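Local atomic coordinates of endo-alpha-mannosidase (Bacteroides thetaiotaomicron, PDB entry 4ACY), a protein that probably hydrolyses internal alpha-mannosidic linkages of N-glycan-type mannose chains, as an endo-acting enzyme of glycoside hydrolase family 99. Residues Tyr47-Asn52 with Thr123-Ser128; Ile113-Gly118 with Tyr359-Thr364; Ser160-Arg165 with Gly211-Arg216; Asp194-Lys199 with Ile225-Lys230. All blocks are in the same frame, centred on the assembly; numbering follows the deposited sequence.

Contact 1: Tyr47-Asn52 with Thr123-Ser128; sequences YNWYGN and TWWGES. With FMT (formic acid), chain F.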
loop_
_atom_site.group_PDB
_atom_site.type_symbol
_atom_site.label_atom_id
_atom_site.label_comp_id
_atom_site.label_asym_id
_atom_site.label_seq_id
_atom_site.Cartn_x
_atom_site.Cartn_y
_atom_site.Cartn_z
ATOM N N TYR A 47 4.215 0.119 -5.067
ATOM C CA TYR A 47 3.714 -0.411 -6.333
ATOM C C TYR A 47 4.845 -0.593 -7.338
ATOM O O TYR A 47 5.600 0.346 -7.633
ATOM C CB TYR A 47 2.570 0.475 -6.873
ATOM C CG TYR A 47 1.416 0.422 -5.901
ATOM C CD1 TYR A 47 1.393 1.235 -4.771
ATOM C CD2 TYR A 47 0.397 -0.522 -6.054
ATOM C CE1 TYR A 47 0.379 1.128 -3.825
ATOM C CE2 TYR A 47 -0.613 -0.633 -5.121
ATOM C CZ TYR A 47 -0.619 0.187 -4.013
ATOM O OH TYR A 47 -1.633 0.082 -3.079
ATOM N N ASN A 48 4.980 -1.828 -7.805
ATOM C CA ASN A 48 6.083 -2.207 -8.690
ATOM C C ASN A 48 5.595 -2.523 -10.103
ATOM O O ASN A 48 6.181 -3.338 -10.845
ATOM C CB ASN A 48 6.864 -3.373 -8.083
ATOM C CG ASN A 48 6.058 -4.668 -8.054
ATOM O OD1 ASN A 48 4.827 -4.657 -8.160
ATOM N ND2 ASN A 48 6.756 -5.791 -7.930
ATOM N N TRP A 49 4.537 -1.831 -10.493
ATOM C CA TRP A 49 3.845 -2.156 -11.726
ATOM C C TRP A 49 4.152 -1.217 -12.885
ATOM O O TRP A 49 3.558 -1.356 -13.940
ATOM C CB TRP A 49 2.332 -2.287 -11.492
ATOM C CG TRP A 49 1.628 -1.099 -10.883
ATOM C CD1 TRP A 49 1.987 0.227 -10.949
ATOM C CD2 TRP A 49 0.409 -1.147 -10.143
ATOM N NE1 TRP A 49 1.050 1.007 -10.284
ATOM C CE2 TRP A 49 0.069 0.181 -9.791
ATOM C CE3 TRP A 49 -0.452 -2.193 -9.766
ATOM C CZ2 TRP A 49 -1.085 0.493 -9.056
ATOM C CZ3 TRP A 49 -1.599 -1.888 -9.039
ATOM C CH2 TRP A 49 -1.907 -0.555 -8.688
ATOM N N TYR A 50 5.115 -0.312 -12.701
ATOM C CA TYR A 50 5.387 0.720 -13.703
ATOM C C TYR A 50 6.425 0.218 -14.682
ATOM O O TYR A 50 7.333 -0.501 -14.305
ATOM C CB TYR A 50 5.850 2.014 -13.042
ATOM C CG TYR A 50 4.801 2.582 -12.114
ATOM C CD1 TYR A 50 3.658 3.201 -12.620
ATOM C CD2 TYR A 50 4.933 2.464 -10.733
ATOM C CE1 TYR A 50 2.677 3.702 -11.776
ATOM C CE2 TYR A 50 3.968 2.979 -9.877
ATOM C CZ TYR A 50 2.836 3.569 -10.406
ATOM O OH TYR A 50 1.881 4.042 -9.545
ATOM N N GLY A 51 6.283 0.592 -15.949
ATOM C CA GLY A 51 7.217 0.125 -16.963
ATOM C C GLY A 51 7.319 1.157 -18.052
ATOM O O GLY A 51 6.421 1.973 -18.200
ATOM N N ASN A 52 8.424 1.142 -18.794
ATOM C CA ASN A 52 8.595 2.107 -19.876
ATOM C C ASN A 52 9.298 1.463 -21.074
ATOM O O ASN A 52 9.823 0.352 -20.957
ATOM C CB ASN A 52 9.301 3.391 -19.374
ATOM C CG ASN A 52 10.716 3.144 -18.859
ATOM O OD1 ASN A 52 11.409 2.238 -19.302
ATOM N ND2 ASN A 52 11.148 3.974 -17.921
ATOM N N THR A 123 3.018 -4.532 -3.745
ATOM C CA THR A 123 1.890 -5.113 -4.455
ATOM C C THR A 123 2.239 -6.506 -5.039
ATOM O O THR A 123 3.288 -6.679 -5.684
ATOM C CB THR A 123 1.398 -4.099 -5.525
ATOM O OG1 THR A 123 0.079 -4.440 -5.945
ATOM C CG2 THR A 123 2.374 -4.060 -6.723
ATOM N N TRP A 124 1.363 -7.496 -4.818
ATOM C CA TRP A 124 1.642 -8.864 -5.267
ATOM C C TRP A 124 0.435 -9.427 -6.008
ATOM O O TRP A 124 -0.659 -9.546 -5.443
ATOM C CB TRP A 124 2.008 -9.765 -4.079
ATOM C CG TRP A 124 2.377 -11.151 -4.513
ATOM C CD1 TRP A 124 1.561 -12.251 -4.532
ATOM C CD2 TRP A 124 3.641 -11.576 -5.031
ATOM N NE1 TRP A 124 2.257 -13.345 -5.011
ATOM C CE2 TRP A 124 3.532 -12.957 -5.324
ATOM C CE3 TRP A 124 4.860 -10.929 -5.264
ATOM C CZ2 TRP A 124 4.607 -13.705 -5.843
ATOM C CZ3 TRP A 124 5.932 -11.673 -5.787
ATOM C CH2 TRP A 124 5.791 -13.047 -6.062
ATOM N N TRP A 125 0.643 -9.755 -7.277
ATOM C CA TRP A 125 -0.467 -10.090 -8.172
ATOM C C TRP A 125 -0.545 -11.572 -8.535
ATOM O O TRP A 125 -1.113 -11.944 -9.560
ATOM C CB TRP A 125 -0.424 -9.177 -9.409
ATOM C CG TRP A 125 -0.900 -7.803 -9.067
ATOM C CD1 TRP A 125 -0.133 -6.726 -8.707
ATOM C CD2 TRP A 125 -2.261 -7.366 -9.012
ATOM N NE1 TRP A 125 -0.940 -5.642 -8.435
ATOM C CE2 TRP A 125 -2.250 -6.004 -8.632
ATOM C CE3 TRP A 125 -3.491 -7.987 -9.271
ATOM C CZ2 TRP A 125 -3.426 -5.258 -8.472
ATOM C CZ3 TRP A 125 -4.655 -7.247 -9.117
ATOM C CH2 TRP A 125 -4.613 -5.889 -8.732
ATOM N N GLY A 126 0.001 -12.415 -7.670
ATOM C CA GLY A 126 -0.124 -13.860 -7.836
ATOM C C GLY A 126 0.887 -14.483 -8.770
ATOM O O GLY A 126 1.993 -13.981 -8.929
ATOM N N GLU A 127 0.496 -15.598 -9.391
ATOM C CA GLU A 127 1.409 -16.363 -10.259
ATOM C C GLU A 127 2.118 -15.510 -11.319
ATOM O O GLU A 127 3.283 -15.757 -11.637
ATOM C CB GLU A 127 0.669 -17.546 -10.909
ATOM N N SER A 128 1.437 -14.488 -11.843
ATOM C CA SER A 128 2.046 -13.616 -12.854
ATOM C C SER A 128 3.281 -12.870 -12.323
ATOM O O SER A 128 4.088 -12.362 -13.105
ATOM C CB SER A 128 1.018 -12.611 -13.388
ATOM O OG SER A 128 0.558 -11.779 -12.334
HETATM C C FMT F . -4.294 -1.897 -3.773
HETATM O O1 FMT F . -4.730 -1.116 -4.628
HETATM O O2 FMT F . -3.119 -1.913 -3.397
HETATM O O HOH W 1 5.221 -8.060 -7.181
#
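Thr123 meets Asn48 and Tyr47 because its OG1 stands anti to the backbone N (chi1 -162°), which sets CG2 between the N and the carbonyl carbon, facing Asn48. Asn48 answers with CG set between its own N and carbonyl carbon (chi1 68°). This carries the amide across to the threonine. The site belongs to a TIM barrel of family 99: both segments leave the C-terminal ends of neighbouring parallel strands, 42-46 and 117-124, the end where such barrels carry their active site. Asn48 OD1 comes very close to Thr123 CG2, at 2.9 Å. The other half of the amide is bridged by a water, which takes a bond from Asn48 ND2 and lies 2.8 Å from Thr123 O. Thr123 OG1 is held by Glu154. Thr123 CB approaches the Tyr47 ring obliquely, 3.8 Å from CD2. Tyr47 CD2 in turn lies 3.4 Å above one face of Trp49, offset toward the rim. Trp49 and Trp125 touch rim to rim, their planes at 35° and neither covering the other; Trp49 CE3 is 3.7 Å from Trp125 NE1. The Tyr47 hydroxyl also bonds to that of Tyr248. It donates to formic acid, probably from the crystallisation liquor, that lies at the ring edge, with Tyr47 OH 2.5 Å from formic acid O2.

Contact 2: Ile113-Gly118 with Tyr359-Thr364; sequences IKANVG and YYLIRT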
loop_
_atom_site.group_PDB
_atom_site.type_symbol
_atom_site.label_atom_id
_atom_site.label_comp_id
_atom_site.label_asym_id
_atom_site.label_seq_id
_atom_site.Cartn_x
_atom_site.Cartn_y
_atom_site.Cartn_z
ATOM N N ILE A 113 14.402 5.893 3.255
ATOM C CA ILE A 113 15.353 6.322 4.294
ATOM C C ILE A 113 15.103 7.794 4.688
ATOM O O ILE A 113 15.033 8.125 5.877
ATOM C CB ILE A 113 16.828 6.045 3.868
ATOM C CG1 ILE A 113 17.066 4.539 3.662
ATOM C CG2 ILE A 113 17.819 6.631 4.874
ATOM C CD1 ILE A 113 16.551 3.613 4.797
ATOM N N LYS A 114 14.907 8.662 3.699
ATOM C CA LYS A 114 14.539 10.056 3.980
ATOM C C LYS A 114 13.256 10.169 4.825
ATOM O O LYS A 114 13.193 10.983 5.745
ATOM C CB LYS A 114 14.416 10.860 2.678
ATOM C CG LYS A 114 14.025 12.332 2.898
ATOM C CD LYS A 114 13.857 13.119 1.587
ATOM C CE LYS A 114 15.180 13.351 0.872
ATOM N NZ LYS A 114 14.963 14.056 -0.424
ATOM N N ALA A 115 12.256 9.330 4.535
ATOM C CA ALA A 115 10.969 9.358 5.246
ATOM C C ALA A 115 10.981 8.608 6.583
ATOM O O ALA A 115 9.994 8.642 7.331
ATOM C CB ALA A 115 9.853 8.794 4.338
ATOM N N ASN A 116 12.103 7.946 6.885
ATOM C CA ASN A 116 12.252 7.108 8.088
ATOM C C ASN A 116 11.307 5.898 8.096
ATOM O O ASN A 116 11.000 5.348 9.157
ATOM C CB ASN A 116 12.044 7.905 9.384
ATOM C CG ASN A 116 13.167 8.880 9.667
ATOM O OD1 ASN A 116 13.106 9.640 10.635
ATOM N ND2 ASN A 116 14.193 8.871 8.832
ATOM N N VAL A 117 10.859 5.498 6.911
ATOM C CA VAL A 117 9.941 4.360 6.768
ATOM C C VAL A 117 10.781 3.104 6.522
ATOM O O VAL A 117 11.453 2.990 5.501
ATOM C CB VAL A 117 8.924 4.600 5.613
ATOM C CG1 VAL A 117 8.071 3.331 5.341
ATOM C CG2 VAL A 117 8.028 5.821 5.911
ATOM N N GLY A 118 10.766 2.169 7.477
ATOM C CA GLY A 118 11.625 0.984 7.376
ATOM C C GLY A 118 11.061 -0.228 6.651
ATOM O O GLY A 118 11.769 -1.214 6.454
ATOM N N TYR A 359 8.464 17.293 -0.048
ATOM C CA TYR A 359 7.757 17.680 1.157
ATOM C C TYR A 359 7.163 16.486 1.903
ATOM O O TYR A 359 7.246 16.403 3.136
ATOM C CB TYR A 359 6.627 18.696 0.884
ATOM C CG TYR A 359 5.941 19.066 2.167
ATOM C CD1 TYR A 359 6.545 19.953 3.062
ATOM C CD2 TYR A 359 4.727 18.474 2.540
ATOM C CE1 TYR A 359 5.954 20.256 4.276
ATOM C CE2 TYR A 359 4.125 18.787 3.746
ATOM C CZ TYR A 359 4.740 19.674 4.606
ATOM O OH TYR A 359 4.159 19.999 5.805
ATOM N N TYR A 360 6.517 15.576 1.170
ATOM C CA TYR A 360 5.814 14.490 1.850
ATOM C C TYR A 360 6.748 13.440 2.421
ATOM O O TYR A 360 6.410 12.809 3.401
ATOM C CB TYR A 360 4.650 13.912 1.018
ATOM C CG TYR A 360 3.583 14.965 0.887
ATOM C CD1 TYR A 360 2.618 15.137 1.889
ATOM C CD2 TYR A 360 3.572 15.832 -0.206
ATOM C CE1 TYR A 360 1.669 16.152 1.786
ATOM C CE2 TYR A 360 2.619 16.828 -0.318
ATOM C CZ TYR A 360 1.687 16.982 0.683
ATOM O OH TYR A 360 0.753 17.971 0.582
ATOM N N LEU A 361 7.953 13.329 1.864
ATOM C CA LEU A 361 8.977 12.470 2.464
ATOM C C LEU A 361 9.473 13.086 3.765
ATOM O O LEU A 361 9.559 12.396 4.784
ATOM C CB LEU A 361 10.143 12.246 1.495
ATOM C CG LEU A 361 9.882 11.581 0.154
ATOM C CD1 LEU A 361 11.208 11.386 -0.529
ATOM C CD2 LEU A 361 9.179 10.219 0.339
ATOM N N ILE A 362 9.806 14.381 3.721
ATOM C CA ILE A 362 10.193 15.146 4.917
ATOM C C ILE A 362 9.151 15.073 6.023
ATOM O O ILE A 362 9.477 14.808 7.185
ATOM C CB ILE A 362 10.466 16.640 4.548
ATOM C CG1 ILE A 362 11.616 16.726 3.539
ATOM C CG2 ILE A 362 10.746 17.468 5.797
ATOM C CD1 ILE A 362 11.750 18.101 2.833
ATOM N N ARG A 363 7.889 15.295 5.657
ATOM C CA ARG A 363 6.807 15.338 6.633
ATOM C C ARG A 363 6.503 13.945 7.209
ATOM O O ARG A 363 6.093 13.821 8.367
ATOM C CB ARG A 363 5.559 15.972 6.013
ATOM C CG ARG A 363 4.510 16.454 7.009
ATOM C CD ARG A 363 5.087 17.515 7.951
ATOM N NE ARG A 363 4.063 18.091 8.810
ATOM C CZ ARG A 363 4.330 18.862 9.869
ATOM N NH1 ARG A 363 5.590 19.134 10.210
ATOM N NH2 ARG A 363 3.341 19.352 10.586
ATOM N N THR A 364 6.689 12.905 6.394
ATOM C CA THR A 364 6.596 11.526 6.886
ATOM C C THR A 364 7.616 11.254 8.008
ATOM O O THR A 364 7.255 10.714 9.059
ATOM C CB THR A 364 6.763 10.497 5.748
ATOM O OG1 THR A 364 5.705 10.676 4.796
ATOM C CG2 THR A 364 6.682 9.058 6.297
#
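Leu361 O receives a CA-H...O contact from Ala115 CA at 3.4 Å, and Ala115 O meets Thr364 CG2 at 3.5 Å. The Tyr360 ring, on the far side of the helix, has Tyr359 CD2 over the centre of one face, while Tyr360 CD2 lies at the edge of the Tyr359 ring. Thr364 is turned so that CG2 is anti to its N (chi1 -62°). That methyl packs against Val117 CG2 at 3.5 Å, while OG1 donates to Tyr360 O at 2.6 Å and also pairs with Tyr307 OH. With an alanine here, CG2 and OG1 are gone, which would probably leave a gap beside Val117 CG2 and the Tyr307 hydroxyl without its mate. At the outer margin Lys114 CD crosses Leu361 at 3.8 Å from CD1, its amine salt-bridged to Asp358. A Schellman motif at Asn116 ends helix 102-115 and turns the chain into barrel strand 117-124. The final helix, 359-376, packs over this turn, with Ile324 of strand 322-324 touching both Val117 and Thr364.

Contact 3: Ser160-Arg165 with Gly211-Arg216; sequences SPQTVR and GEISVR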
loop_
_atom_site.group_PDB
_atom_site.type_symbol
_atom_site.label_atom_id
_atom_site.label_comp_id
_atom_site.label_asym_id
_atom_site.label_seq_id
_atom_site.Cartn_x
_atom_site.Cartn_y
_atom_site.Cartn_z
ATOM N N SER A 160 -8.233 -17.442 -4.130
ATOM C CA SER A 160 -9.012 -18.296 -3.247
ATOM C C SER A 160 -8.116 -18.663 -2.061
ATOM O O SER A 160 -6.907 -18.460 -2.133
ATOM C CB SER A 160 -9.424 -19.573 -3.984
ATOM O OG SER A 160 -8.288 -20.366 -4.286
ATOM N N PRO A 161 -8.695 -19.221 -0.974
ATOM C CA PRO A 161 -7.804 -19.693 0.089
ATOM C C PRO A 161 -6.654 -20.569 -0.441
ATOM O O PRO A 161 -5.508 -20.396 -0.015
ATOM C CB PRO A 161 -8.755 -20.467 1.004
ATOM C CG PRO A 161 -10.049 -19.683 0.888
ATOM C CD PRO A 161 -10.113 -19.277 -0.561
ATOM N N GLN A 162 -6.952 -21.488 -1.360
ATOM C CA GLN A 162 -5.925 -22.371 -1.922
ATOM C C GLN A 162 -4.850 -21.630 -2.716
ATOM O O GLN A 162 -3.669 -21.904 -2.558
ATOM C CB GLN A 162 -6.542 -23.499 -2.772
ATOM C CG GLN A 162 -5.516 -24.467 -3.397
ATOM C CD GLN A 162 -4.598 -25.141 -2.363
ATOM O OE1 GLN A 162 -5.038 -25.555 -1.281
ATOM N NE2 GLN A 162 -3.320 -25.247 -2.697
ATOM N N THR A 163 -5.245 -20.686 -3.565
ATOM C CA THR A 163 -4.242 -20.014 -4.389
ATOM C C THR A 163 -3.479 -18.974 -3.552
ATOM O O THR A 163 -2.308 -18.702 -3.806
ATOM C CB THR A 163 -4.826 -19.404 -5.682
ATOM O OG1 THR A 163 -5.817 -18.434 -5.350
ATOM C CG2 THR A 163 -5.458 -20.506 -6.571
ATOM N N VAL A 164 -4.133 -18.430 -2.532
ATOM C CA VAL A 164 -3.412 -17.566 -1.576
ATOM C C VAL A 164 -2.344 -18.409 -0.853
ATOM O O VAL A 164 -1.198 -17.982 -0.736
ATOM C CB VAL A 164 -4.363 -16.835 -0.601
ATOM C CG1 VAL A 164 -3.587 -16.145 0.541
ATOM C CG2 VAL A 164 -5.218 -15.811 -1.366
ATOM N N ARG A 165 -2.705 -19.619 -0.416
ATOM C CA ARG A 165 -1.717 -20.517 0.193
ATOM C C ARG A 165 -0.520 -20.717 -0.721
ATOM O O ARG A 165 0.619 -20.606 -0.288
ATOM C CB ARG A 165 -2.322 -21.879 0.574
ATOM C CG ARG A 165 -1.445 -22.636 1.585
ATOM C CD ARG A 165 -1.988 -24.028 1.886
ATOM N NE ARG A 165 -1.515 -24.558 3.180
ATOM C CZ ARG A 165 -0.299 -25.046 3.422
ATOM N NH1 ARG A 165 0.630 -25.090 2.475
ATOM N NH2 ARG A 165 -0.001 -25.490 4.638
ATOM N N GLY A 211 -7.645 -25.743 10.469
ATOM C CA GLY A 211 -8.100 -25.590 9.085
ATOM C C GLY A 211 -7.595 -26.645 8.121
ATOM O O GLY A 211 -6.448 -27.089 8.215
ATOM N N GLU A 212 -8.458 -27.039 7.181
ATOM C CA GLU A 212 -8.139 -28.105 6.229
ATOM C C GLU A 212 -6.891 -27.866 5.384
ATOM O O GLU A 212 -6.212 -28.816 5.008
ATOM C CB GLU A 212 -9.346 -28.450 5.351
ATOM C CG GLU A 212 -9.753 -27.392 4.360
ATOM C CD GLU A 212 -10.921 -27.842 3.515
ATOM O OE1 GLU A 212 -12.031 -27.985 4.069
ATOM O OE2 GLU A 212 -10.721 -28.064 2.307
ATOM N N ILE A 213 -6.594 -26.599 5.076
ATOM C CA ILE A 213 -5.344 -26.265 4.390
ATOM C C ILE A 213 -4.502 -25.281 5.218
ATOM O O ILE A 213 -3.844 -24.391 4.670
ATOM C CB ILE A 213 -5.589 -25.729 2.939
ATOM C CG1 ILE A 213 -6.558 -24.539 2.942
ATOM C CG2 ILE A 213 -6.099 -26.852 2.032
ATOM C CD1 ILE A 213 -6.543 -23.713 1.626
ATOM N N SER A 214 -4.519 -25.451 6.539
ATOM C CA SER A 214 -3.932 -24.454 7.439
ATOM C C SER A 214 -2.451 -24.223 7.195
ATOM O O SER A 214 -1.696 -25.159 6.904
ATOM C CB SER A 214 -4.145 -24.825 8.907
ATOM O OG SER A 214 -3.649 -23.799 9.755
ATOM N N VAL A 215 -2.042 -22.965 7.301
ATOM C CA VAL A 215 -0.615 -22.626 7.321
ATOM C C VAL A 215 -0.116 -22.432 8.761
ATOM O O VAL A 215 1.067 -22.159 8.992
ATOM C CB VAL A 215 -0.305 -21.331 6.510
ATOM C CG1 VAL A 215 -0.452 -21.596 5.024
ATOM C CG2 VAL A 215 -1.191 -20.183 6.949
ATOM N N ARG A 216 -1.019 -22.554 9.723
ATOM C CA ARG A 216 -0.660 -22.284 11.103
ATOM C C ARG A 216 0.308 -23.351 11.583
ATOM O O ARG A 216 0.095 -24.554 11.372
ATOM C CB ARG A 216 -1.883 -22.228 12.012
ATOM C CG ARG A 216 -2.882 -21.089 11.722
ATOM C CD ARG A 216 -2.185 -19.740 11.660
ATOM N NE ARG A 216 -3.151 -18.653 11.467
ATOM C CZ ARG A 216 -2.817 -17.371 11.331
ATOM N NH1 ARG A 216 -1.549 -16.998 11.385
ATOM N NH2 ARG A 216 -3.767 -16.458 11.155
#
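Arg165, its chain extended from a CG anti to N (chi1 -162°), reaches the loop 211-216 and grips two successive carbonyls with one edge of its guanidinium. NE donates to Ile213 O at 2.8 Å and NH2 to Ser214 O at 2.8 Å, the second bond straighter at 167°. Both oxygens lie near the guanidinium plane, yet each donor sits well above the carbonyl plane it serves. Val215 CG1 covers one guanidinium face, 3.5 Å above it and toward the rim. The Ile213 side chain runs back along Arg165 toward the helix start: its CD1 packs 4.0 Å from Pro161 CB, and its CG2 lies 3.7 Å from Gln162 OE1. Pro161 and Gln162 lie in the first turn of helix 161-175, one of those surrounding the TIM barrel strands. A capping box starts that helix: Thr163 N donates to Ser160 OG at 3.1 Å, and Ser160 N to Thr163 OG1. On the loop side, Ser214 OG accepts from Arg216 N, an ST turn, and also bonds to Ala208 O. Arg216 is fixed further out by salt bridges to Asp221 and Asp243.

Contact 4: Asp194-Lys199 with Ile225-Lys230; sequences DSYLIK and IGLTLK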
loop_
_atom_site.group_PDB
_atom_site.type_symbol
_atom_site.label_atom_id
_atom_site.label_comp_id
_atom_site.label_asym_id
_atom_site.label_seq_id
_atom_site.Cartn_x
_atom_site.Cartn_y
_atom_site.Cartn_z
ATOM N N ASP A 194 -8.912 -6.268 -0.213
ATOM C CA ASP A 194 -10.281 -6.716 -0.495
ATOM C C ASP A 194 -10.470 -8.172 -0.035
ATOM O O ASP A 194 -11.140 -8.971 -0.688
ATOM C CB ASP A 194 -10.616 -6.563 -1.998
ATOM C CG ASP A 194 -11.083 -5.147 -2.368
ATOM O OD1 ASP A 194 -11.079 -4.250 -1.500
ATOM O OD2 ASP A 194 -11.437 -4.932 -3.548
ATOM N N SER A 195 -9.874 -8.521 1.102
ATOM C CA SER A 195 -9.972 -9.900 1.577
ATOM C C SER A 195 -11.417 -10.306 1.841
ATOM O O SER A 195 -11.756 -11.492 1.763
ATOM C CB SER A 195 -9.146 -10.099 2.841
ATOM O OG SER A 195 -9.467 -9.131 3.810
ATOM N N TYR A 196 -12.247 -9.321 2.164
ATOM C CA TYR A 196 -13.653 -9.550 2.502
ATOM C C TYR A 196 -14.459 -10.148 1.354
ATOM O O TYR A 196 -15.594 -10.613 1.570
ATOM C CB TYR A 196 -14.313 -8.256 2.981
ATOM C CG TYR A 196 -14.297 -7.158 1.954
ATOM C CD1 TYR A 196 -15.256 -7.107 0.945
ATOM C CD2 TYR A 196 -13.303 -6.176 1.981
ATOM C CE1 TYR A 196 -15.239 -6.106 -0.005
ATOM C CE2 TYR A 196 -13.267 -5.169 1.030
ATOM C CZ TYR A 196 -14.240 -5.139 0.044
ATOM O OH TYR A 196 -14.229 -4.142 -0.898
ATOM N N LEU A 197 -13.881 -10.150 0.151
ATOM C CA LEU A 197 -14.510 -10.785 -1.004
ATOM C C LEU A 197 -14.528 -12.304 -0.909
ATOM O O LEU A 197 -15.314 -12.961 -1.608
ATOM C CB LEU A 197 -13.827 -10.361 -2.306
ATOM C CG LEU A 197 -13.978 -8.885 -2.685
ATOM C CD1 LEU A 197 -13.248 -8.632 -3.996
ATOM C CD2 LEU A 197 -15.448 -8.442 -2.766
ATOM N N ILE A 198 -13.640 -12.854 -0.084
ATOM C CA ILE A 198 -13.618 -14.272 0.245
ATOM C C ILE A 198 -14.241 -14.400 1.639
ATOM O O ILE A 198 -13.891 -13.666 2.561
ATOM C CB ILE A 198 -12.160 -14.835 0.191
ATOM C CG1 ILE A 198 -11.660 -14.878 -1.271
ATOM C CG2 ILE A 198 -12.041 -16.221 0.883
ATOM C CD1 ILE A 198 -10.205 -15.214 -1.437
ATOM N N LYS A 199 -15.193 -15.320 1.779
ATOM C CA LYS A 199 -15.963 -15.453 3.009
ATOM C C LYS A 199 -15.117 -15.901 4.209
ATOM O O LYS A 199 -14.199 -16.695 4.048
ATOM C CB LYS A 199 -17.105 -16.452 2.769
ATOM C CG LYS A 199 -18.079 -16.007 1.686
ATOM C CD LYS A 199 -19.122 -15.039 2.245
ATOM C CE LYS A 199 -20.116 -14.623 1.170
ATOM N NZ LYS A 199 -19.541 -13.510 0.359
ATOM N N ILE A 225 -3.242 -9.959 7.609
ATOM C CA ILE A 225 -3.946 -8.739 7.917
ATOM C C ILE A 225 -4.984 -8.487 6.833
ATOM O O ILE A 225 -4.638 -8.192 5.680
ATOM C CB ILE A 225 -2.941 -7.526 7.992
ATOM C CG1 ILE A 225 -1.754 -7.831 8.935
ATOM C CG2 ILE A 225 -3.664 -6.229 8.348
ATOM C CD1 ILE A 225 -2.121 -8.081 10.412
ATOM N N GLY A 226 -6.259 -8.600 7.203
ATOM C CA GLY A 226 -7.358 -8.396 6.243
ATOM C C GLY A 226 -7.845 -6.963 6.145
ATOM O O GLY A 226 -7.704 -6.171 7.078
ATOM N N LEU A 227 -8.378 -6.609 4.981
ATOM C CA LEU A 227 -8.955 -5.290 4.772
ATOM C C LEU A 227 -10.351 -5.282 5.379
ATOM O O LEU A 227 -11.197 -6.119 5.031
ATOM C CB LEU A 227 -9.016 -4.948 3.279
ATOM C CG LEU A 227 -9.548 -3.560 2.912
ATOM C CD1 LEU A 227 -8.678 -2.495 3.527
ATOM C CD2 LEU A 227 -9.574 -3.413 1.389
ATOM N N THR A 228 -10.571 -4.354 6.303
ATOM C CA THR A 228 -11.886 -4.175 6.893
ATOM C C THR A 228 -12.512 -2.930 6.283
ATOM O O THR A 228 -11.823 -1.952 6.047
ATOM C CB THR A 228 -11.848 -4.097 8.450
ATOM O OG1 THR A 228 -13.198 -4.096 8.973
ATOM C CG2 THR A 228 -11.113 -2.864 8.925
ATOM N N LEU A 229 -13.818 -2.998 6.025
ATOM C CA LEU A 229 -14.584 -1.858 5.502
ATOM C C LEU A 229 -15.313 -1.070 6.585
ATOM O O LEU A 229 -15.587 0.113 6.423
ATOM C CB LEU A 229 -15.616 -2.348 4.491
ATOM C CG LEU A 229 -15.072 -3.039 3.252
ATOM C CD1 LEU A 229 -16.287 -3.573 2.486
ATOM C CD2 LEU A 229 -14.238 -2.067 2.432
ATOM N N LYS A 230 -15.642 -1.734 7.687
ATOM C CA LYS A 230 -16.414 -1.081 8.727
ATOM C C LYS A 230 -16.213 -1.744 10.082
ATOM O O LYS A 230 -16.022 -2.959 10.180
ATOM C CB LYS A 230 -17.907 -1.054 8.364
ATOM C CG LYS A 230 -18.574 -2.422 8.179
ATOM C CD LYS A 230 -19.957 -2.284 7.511
ATOM C CE LYS A 230 -19.843 -2.209 6.004
ATOM N NZ LYS A 230 -21.074 -1.616 5.399
#
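Leu227, Tyr196 and Leu229 bury the most surface here, and the tyrosine ring touches both leucines. Leu229 CD1 sits over the centre of one face of the Tyr196 ring, a CH-pi contact with 3.6 Å from CD1 to the ring centroid. The other methyl, CD2, lies on the same side but out toward the rim, 3.5 Å from Tyr196 CE2. Leu227 comes at the rim instead: its carbonyl O lies near the ring plane, 3.7 Å from Tyr196 CD2. The ring reaches this place because Tyr196 CG stands between its N and carbonyl carbon (chi1 60°). A serine in place of Tyr196 would probably leave Leu229 without the face its methyl rests on and open a gap beside Leu227. Leu227 CD2 points into the Asp194 backbone, 3.3 Å from its N, and runs alongside the carboxylate. Ser195 supplies the polar link: Leu227 N donates to Ser195 OG at 3.0 Å, in a bent bond of 135°. The same hydroxyl presses on Gly226 CA at 3.3 Å, where the absence of a side chain lets it come close. Strand 223-227 pairs in parallel with 189-192 through Ile225. The 3-10 turn 195-197 thus closes over the end of the next strand on its way to helix 200-207. Such beta-alpha loops at the C-terminal ends of the strands are typical of the TIM barrel.

All four contacts belong to one TIM barrel. Contacts 1 and 2 use the two ends of strand 117-124, with centres 23 Å apart and nearest atoms about 12 Å apart. Contact 1 lies at the C-terminal strand ends, where TIM barrels carry their active site; it binds formic acid, and a glycerol lies near Trp49. Such molecules often mark pockets. Contact 4 also lies at these strand ends, 21 Å from contact 1 between centres; Tyr248 touches Leu227 of contact 4 and bonds to Tyr47 of contact 1. Contacts 3 and 4 touch, Ser160 CA lying 3.8 Å from Ile198 CD1. Contacts 2 and 3 sit on opposite sides of the chain's centre, 36 Å apart between centres.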